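Long-range contacts in xylosidase (Xanthomonas axonopodis pv. citri, PDB 6XN2), which probably hydrolyses the beta-1,4 linkages of xylo-oligosaccharides, as a glycoside hydrolase of family 43 whose active-site pocket holds beta-D-xylopyranose: residues Y319-D324 with I337-L342; R35-A40 with Y354-D359. All coordinates share one frame; numbering follows the deposited sequence.

Contact 1: residues Y319-D324 with I337-L342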
loop_
_atom_site.group_PDB
_atom_site.type_symbol
_atom_site.label_atom_id
_atom_site.label_comp_id
_atom_site.label_asym_id
_atom_site.label_seq_id
_atom_site.Cartn_x
_atom_site.Cartn_y
_atom_site.Cartn_z
ATOM N N TYR A 319 13.146 0.005 6.519
ATOM C CA TYR A 319 12.218 -0.864 7.165
ATOM C C TYR A 319 11.111 -1.297 6.255
ATOM O O TYR A 319 10.750 -0.595 5.377
ATOM C CB TYR A 319 11.543 -0.162 8.323
ATOM C CG TYR A 319 12.416 0.243 9.438
ATOM C CD1 TYR A 319 12.687 -0.607 10.466
ATOM C CD2 TYR A 319 12.945 1.484 9.476
ATOM C CE1 TYR A 319 13.479 -0.226 11.503
ATOM C CE2 TYR A 319 13.751 1.882 10.503
ATOM C CZ TYR A 319 14.020 1.019 11.512
ATOM O OH TYR A 319 14.804 1.431 12.514
ATOM N N LEU A 320 10.650 -2.513 6.477
ATOM C CA LEU A 320 9.421 -3.009 5.886
ATOM C C LEU A 320 8.305 -2.820 6.906
ATOM O O LEU A 320 8.402 -3.297 8.040
ATOM C CB LEU A 320 9.540 -4.490 5.497
ATOM C CG LEU A 320 8.224 -5.106 5.005
ATOM C CD1 LEU A 320 7.878 -4.523 3.654
ATOM C CD2 LEU A 320 8.240 -6.634 4.950
ATOM N N PHE A 321 7.263 -2.098 6.517
ATOM C CA PHE A 321 6.061 -2.009 7.335
ATOM C C PHE A 321 5.011 -2.902 6.712
ATOM O O PHE A 321 4.809 -2.868 5.505
ATOM C CB PHE A 321 5.561 -0.571 7.431
ATOM C CG PHE A 321 6.460 0.323 8.222
ATOM C CD1 PHE A 321 7.633 0.809 7.670
ATOM C CD2 PHE A 321 6.136 0.675 9.522
ATOM C CE1 PHE A 321 8.471 1.640 8.402
ATOM C CE2 PHE A 321 6.970 1.505 10.258
ATOM C CZ PHE A 321 8.137 1.982 9.691
ATOM N N TYR A 322 4.354 -3.718 7.521
ATOM C CA TYR A 322 3.391 -4.660 6.981
ATOM C C TYR A 322 2.313 -4.884 8.015
ATOM O O TYR A 322 2.277 -4.180 9.028
ATOM C CB TYR A 322 4.075 -5.973 6.582
ATOM C CG TYR A 322 4.750 -6.713 7.719
ATOM C CD1 TYR A 322 5.962 -6.269 8.247
ATOM C CD2 TYR A 322 4.188 -7.878 8.249
ATOM C CE1 TYR A 322 6.580 -6.942 9.289
ATOM C CE2 TYR A 322 4.801 -8.563 9.292
ATOM C CZ TYR A 322 5.999 -8.092 9.804
ATOM O OH TYR A 322 6.613 -8.766 10.837
ATOM N N HIS A 323 1.423 -5.839 7.768
ATOM C CA HIS A 323 0.424 -6.182 8.775
ATOM C C HIS A 323 0.102 -7.673 8.783
ATOM O O HIS A 323 0.428 -8.403 7.842
ATOM C CB HIS A 323 -0.861 -5.352 8.578
ATOM C CG HIS A 323 -1.671 -5.727 7.368
ATOM N ND1 HIS A 323 -1.980 -4.824 6.371
ATOM C CD2 HIS A 323 -2.259 -6.894 7.011
ATOM C CE1 HIS A 323 -2.711 -5.425 5.449
ATOM N NE2 HIS A 323 -2.886 -6.684 5.808
ATOM N N ASP A 324 -0.522 -8.134 9.859
ATOM C CA ASP A 324 -1.137 -9.455 9.842
ATOM C C ASP A 324 -2.322 -9.496 10.796
ATOM O O ASP A 324 -2.694 -8.479 11.392
ATOM C CB ASP A 324 -0.119 -10.563 10.164
ATOM C CG ASP A 324 0.417 -10.522 11.603
ATOM O OD1 ASP A 324 -0.227 -9.975 12.524
ATOM O OD2 ASP A 324 1.510 -11.090 11.811
ATOM N N ILE A 337 -0.690 -3.438 12.309
ATOM C CA ILE A 337 0.518 -3.196 11.535
ATOM C C ILE A 337 1.779 -3.535 12.326
ATOM O O ILE A 337 1.784 -3.549 13.559
ATOM C CB ILE A 337 0.598 -1.745 11.028
ATOM C CG1 ILE A 337 0.813 -0.764 12.186
ATOM C CG2 ILE A 337 -0.639 -1.424 10.171
ATOM C CD1 ILE A 337 1.332 0.598 11.744
ATOM N N LYS A 338 2.840 -3.834 11.587
ATOM C CA LYS A 338 4.100 -4.283 12.148
ATOM C C LYS A 338 5.249 -3.670 11.362
ATOM O O LYS A 338 5.049 -3.163 10.256
ATOM C CB LYS A 338 4.186 -5.810 12.096
ATOM C CG LYS A 338 3.119 -6.535 12.892
ATOM C CD LYS A 338 3.286 -8.048 12.755
ATOM C CE LYS A 338 2.663 -8.783 13.930
ATOM N NZ LYS A 338 2.937 -10.249 13.846
ATOM N N MET A 339 6.452 -3.748 11.874
ATOM C CA MET A 339 7.628 -3.306 11.143
ATOM C C MET A 339 8.782 -4.256 11.356
ATOM O O MET A 339 8.825 -4.911 12.331
ATOM C CB MET A 339 8.057 -1.899 11.511
ATOM C CG MET A 339 8.618 -1.762 12.884
ATOM S SD MET A 339 8.752 -0.051 13.399
ATOM C CE MET A 339 9.941 0.515 12.249
ATOM N N ALA A 340 9.696 -4.290 10.408
ATOM C CA ALA A 340 10.880 -5.115 10.441
ATOM C C ALA A 340 12.021 -4.514 9.633
ATOM O O ALA A 340 11.808 -3.904 8.649
ATOM C CB ALA A 340 10.569 -6.493 9.935
ATOM N N PRO A 341 13.274 -4.724 10.103
ATOM C CA PRO A 341 14.397 -4.169 9.351
ATOM C C PRO A 341 14.576 -4.818 7.988
ATOM O O PRO A 341 14.539 -6.001 7.890
ATOM C CB PRO A 341 15.576 -4.480 10.229
ATOM C CG PRO A 341 15.123 -5.581 11.104
ATOM C CD PRO A 341 13.691 -5.402 11.325
ATOM N N LEU A 342 14.781 -4.022 6.965
ATOM C CA LEU A 342 14.945 -4.508 5.628
ATOM C C LEU A 342 16.299 -4.153 5.091
ATOM O O LEU A 342 16.816 -3.114 5.346
ATOM C CB LEU A 342 13.862 -3.945 4.718
ATOM C CG LEU A 342 13.854 -4.187 3.226
ATOM C CD1 LEU A 342 12.471 -4.173 2.690
ATOM C CD2 LEU A 342 14.658 -3.145 2.512
HETATM O O HOH W 1 5.613 -10.787 12.463
#

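Contact 2: residues R35-A40 with Y354-D359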
loop_
_atom_site.group_PDB
_atom_site.type_symbol
_atom_site.label_atom_id
_atom_site.label_comp_id
_atom_site.label_asym_id
_atom_site.label_seq_id
_atom_site.Cartn_x
_atom_site.Cartn_y
_atom_site.Cartn_z
ATOM N N ARG A 35 4.016 -17.155 18.487
ATOM C CA ARG A 35 5.195 -17.298 19.292
ATOM C C ARG A 35 6.471 -16.979 18.549
ATOM O O ARG A 35 7.410 -16.538 19.123
ATOM C CB ARG A 35 5.303 -18.727 19.776
ATOM C CG ARG A 35 4.164 -19.181 20.621
ATOM C CD ARG A 35 4.557 -20.403 21.394
ATOM N NE ARG A 35 3.970 -21.607 20.887
ATOM C CZ ARG A 35 4.637 -22.705 20.563
ATOM N NH1 ARG A 35 5.942 -22.784 20.637
ATOM N NH2 ARG A 35 3.970 -23.729 20.117
ATOM N N THR A 36 6.497 -17.226 17.254
ATOM C CA THR A 36 7.734 -16.982 16.518
ATOM C C THR A 36 7.673 -15.742 15.619
ATOM O O THR A 36 8.612 -15.478 14.868
ATOM C CB THR A 36 8.129 -18.209 15.661
ATOM O OG1 THR A 36 7.184 -18.395 14.600
ATOM C CG2 THR A 36 8.174 -19.479 16.520
ATOM N N ALA A 37 6.586 -14.977 15.697
ATOM C CA ALA A 37 6.483 -13.718 14.958
ATOM C C ALA A 37 7.703 -12.827 15.206
ATOM O O ALA A 37 8.152 -12.672 16.344
ATOM C CB ALA A 37 5.201 -12.980 15.341
ATOM N N ILE A 38 8.246 -12.272 14.142
ATOM C CA ILE A 38 9.394 -11.409 14.246
ATOM C C ILE A 38 9.050 -9.987 14.602
ATOM O O ILE A 38 9.895 -9.212 14.869
ATOM C CB ILE A 38 10.238 -11.420 12.990
ATOM C CG1 ILE A 38 9.610 -10.581 11.916
ATOM C CG2 ILE A 38 10.426 -12.813 12.517
ATOM C CD1 ILE A 38 10.415 -10.547 10.661
ATOM N N SER A 39 7.784 -9.663 14.579
ATOM C CA SER A 39 7.361 -8.355 14.946
ATOM C C SER A 39 6.159 -8.423 15.805
ATOM O O SER A 39 5.347 -9.262 15.671
ATOM C CB SER A 39 6.997 -7.492 13.756
ATOM O OG SER A 39 7.934 -7.496 12.754
ATOM N N ALA A 40 6.086 -7.510 16.734
ATOM C CA ALA A 40 4.929 -7.361 17.544
ATOM C C ALA A 40 4.119 -6.230 16.961
ATOM O O ALA A 40 4.631 -5.378 16.311
ATOM C CB ALA A 40 5.330 -7.019 18.944
ATOM N N TYR A 354 10.724 -13.234 6.470
ATOM C CA TYR A 354 9.821 -14.272 6.909
ATOM C C TYR A 354 9.261 -13.785 8.217
ATOM O O TYR A 354 9.940 -13.771 9.178
ATOM C CB TYR A 354 10.575 -15.595 7.024
ATOM C CG TYR A 354 11.004 -16.146 5.691
ATOM C CD1 TYR A 354 12.176 -15.791 5.138
ATOM C CD2 TYR A 354 10.200 -16.975 4.975
ATOM C CE1 TYR A 354 12.554 -16.258 3.910
ATOM C CE2 TYR A 354 10.576 -17.449 3.749
ATOM C CZ TYR A 354 11.758 -17.078 3.228
ATOM O OH TYR A 354 12.165 -17.531 2.025
ATOM N N PRO A 355 7.990 -13.429 8.232
ATOM C CA PRO A 355 7.360 -12.747 9.369
ATOM C C PRO A 355 7.190 -13.617 10.618
ATOM O O PRO A 355 6.918 -13.068 11.680
ATOM C CB PRO A 355 5.992 -12.328 8.814
ATOM C CG PRO A 355 5.730 -13.262 7.681
ATOM C CD PRO A 355 7.072 -13.566 7.085
ATOM N N TYR A 356 7.331 -14.934 10.497
ATOM C CA TYR A 356 7.234 -15.818 11.658
ATOM C C TYR A 356 8.465 -16.706 11.728
ATOM O O TYR A 356 8.460 -17.724 12.406
ATOM C CB TYR A 356 5.940 -16.646 11.598
ATOM C CG TYR A 356 4.782 -15.760 11.216
ATOM C CD1 TYR A 356 4.255 -14.849 12.128
ATOM C CD2 TYR A 356 4.259 -15.782 9.928
ATOM C CE1 TYR A 356 3.223 -14.003 11.776
ATOM C CE2 TYR A 356 3.228 -14.932 9.566
ATOM C CZ TYR A 356 2.715 -14.050 10.492
ATOM O OH TYR A 356 1.693 -13.201 10.134
ATOM N N GLY A 357 9.532 -16.282 11.055
ATOM C CA GLY A 357 10.745 -17.076 10.950
ATOM C C GLY A 357 10.752 -17.904 9.675
ATOM O O GLY A 357 9.697 -18.302 9.163
ATOM N N GLU A 358 11.941 -18.170 9.143
ATOM C CA GLU A 358 12.025 -18.922 7.897
ATOM C C GLU A 358 11.631 -20.382 8.121
ATOM O O GLU A 358 11.166 -21.049 7.202
ATOM C CB GLU A 358 13.429 -18.830 7.291
ATOM C CG GLU A 358 13.576 -19.645 6.007
ATOM C CD GLU A 358 14.853 -19.342 5.241
ATOM O OE1 GLU A 358 15.518 -18.331 5.558
ATOM O OE2 GLU A 358 15.184 -20.114 4.317
ATOM N N ASP A 359 11.792 -20.864 9.348
ATOM C CA ASP A 359 11.485 -22.258 9.668
ATOM C C ASP A 359 10.000 -22.486 9.927
ATOM O O ASP A 359 9.565 -23.619 10.117
ATOM C CB ASP A 359 12.286 -22.723 10.887
ATOM C CG ASP A 359 13.773 -22.841 10.601
ATOM O OD1 ASP A 359 14.156 -22.838 9.409
ATOM O OD2 ASP A 359 14.558 -22.943 11.569
HETATM O O HOH W 1 5.613 -10.787 12.463
#

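Contact 1: residues Y319-D324 with I337-L342
K338 NZ is gripped by several oxygens: it forms a salt bridge of 2.6 Å to D324 OD2, meeting it on the syn side 24° out of the carboxylate plane, gives a bond to a water at 3.1 Å, and a weak one to S39 O. The lysine, extended beyond CG, slants over the Y322 ring, and its ammonium ends at the D324 carboxylate. D324 OD2 takes a second bond from Y356 OH, and D324 OD1 accepts V326 N, so the carboxylate is fixed at both oxygens; this setting probably favours its ionised form. K338 CB sits over one face of the Y322 ring, 3.9 Å from its centroid, with A340 CB at the ring edge. With Y322 CG between backbone N and carbonyl carbon (chi1 61°), the ring is turned toward K338, its end nearer the partner strand than its root. Its OH bonds S39 OG and the water that K338 NZ also holds.

On the opposite side of the sheet, with F321 and I337, M339 meets two rings. Its CE lies over the Y319 ring, 3.7 Å from the centroid, and also touches F321 CZ at 3.5 Å, while M339 CB lies over the F321 ring; SD approaches both obliquely, a Met-aromatic contact with each. The bend at chi3 (-65°) brings the methyl to the rings.

Four backbone bonds join the antiparallel strands at L320-A340 and Y322-K338, the shortest from K338 N to Y322 O at 2.6 Å. H323, paired with I337, is held by T306 OG1 and D50 N near the bound xylose. Strand 310-314 completes a three-stranded antiparallel sheet, consistent with a blade of the family's five-bladed beta-propeller; the chain at L42 runs beside strand 336-342, and F321 and I337 pack against strands 47-56 and 59-67.

Contact 2: residues R35-A40 with Y354-D359
The C-terminal end of helix 29-36 meets a type I beta turn, Y354 to G357, in the loop that follows strand 336-342. P355 O, inside the turn, receives I38 N at 2.9 Å; the bond is nearly straight (169°), though the donor lies above the carbonyl plane. The same oxygen takes a 2.7 Å bond from a water, which in turn accepts S39 N, and A37 CA adds a C-H...O contact, so direct and water-mediated links fasten one carbonyl to consecutive residues of the opposing loop.

At the helix end T36 OG1 donates to Y356 O at 2.6 Å. With OG1 between the backbone N and carbonyl carbon (chi1 68°), the hydroxyl faces the turn; A32 O, one helical turn back, is only a weak second partner of the same hydroxyl.

Van der Waals packing surrounds these bonds. A37 CB meets Y356 CD1 at 3.8 Å, and P355 CB lies over one face of that ring. I38 points at the turn, CG2 lying 3.5 Å from Y354 O. G357 has backbone angles at which a side chain would strike the preceding carbonyl. The whole is a type I turn, closed by G357 N to Y354 O and packed against the end of helix 29-36, which joins the N- and C-terminal regions of the chain beside its last hairpin.

Contact 1 is mostly buried, nearer the chain's centre and close to the xylose pocket; contact 2 lies farther out, partly exposed, where the terminal regions meet. The first joins two consecutive strands of one hairpin through strand pairing, aromatic-methionine packing and a buried salt bridge. The second brings together segments over 300 residues apart, using two direct hydrogen bonds, a water and little apolar surface. Along the chain, contact 1 nests within the loop that contact 2 closes. Their centres are 11 Å apart, and the two interlock: polar bonds and a shared water tie both terminal segments to the hairpin.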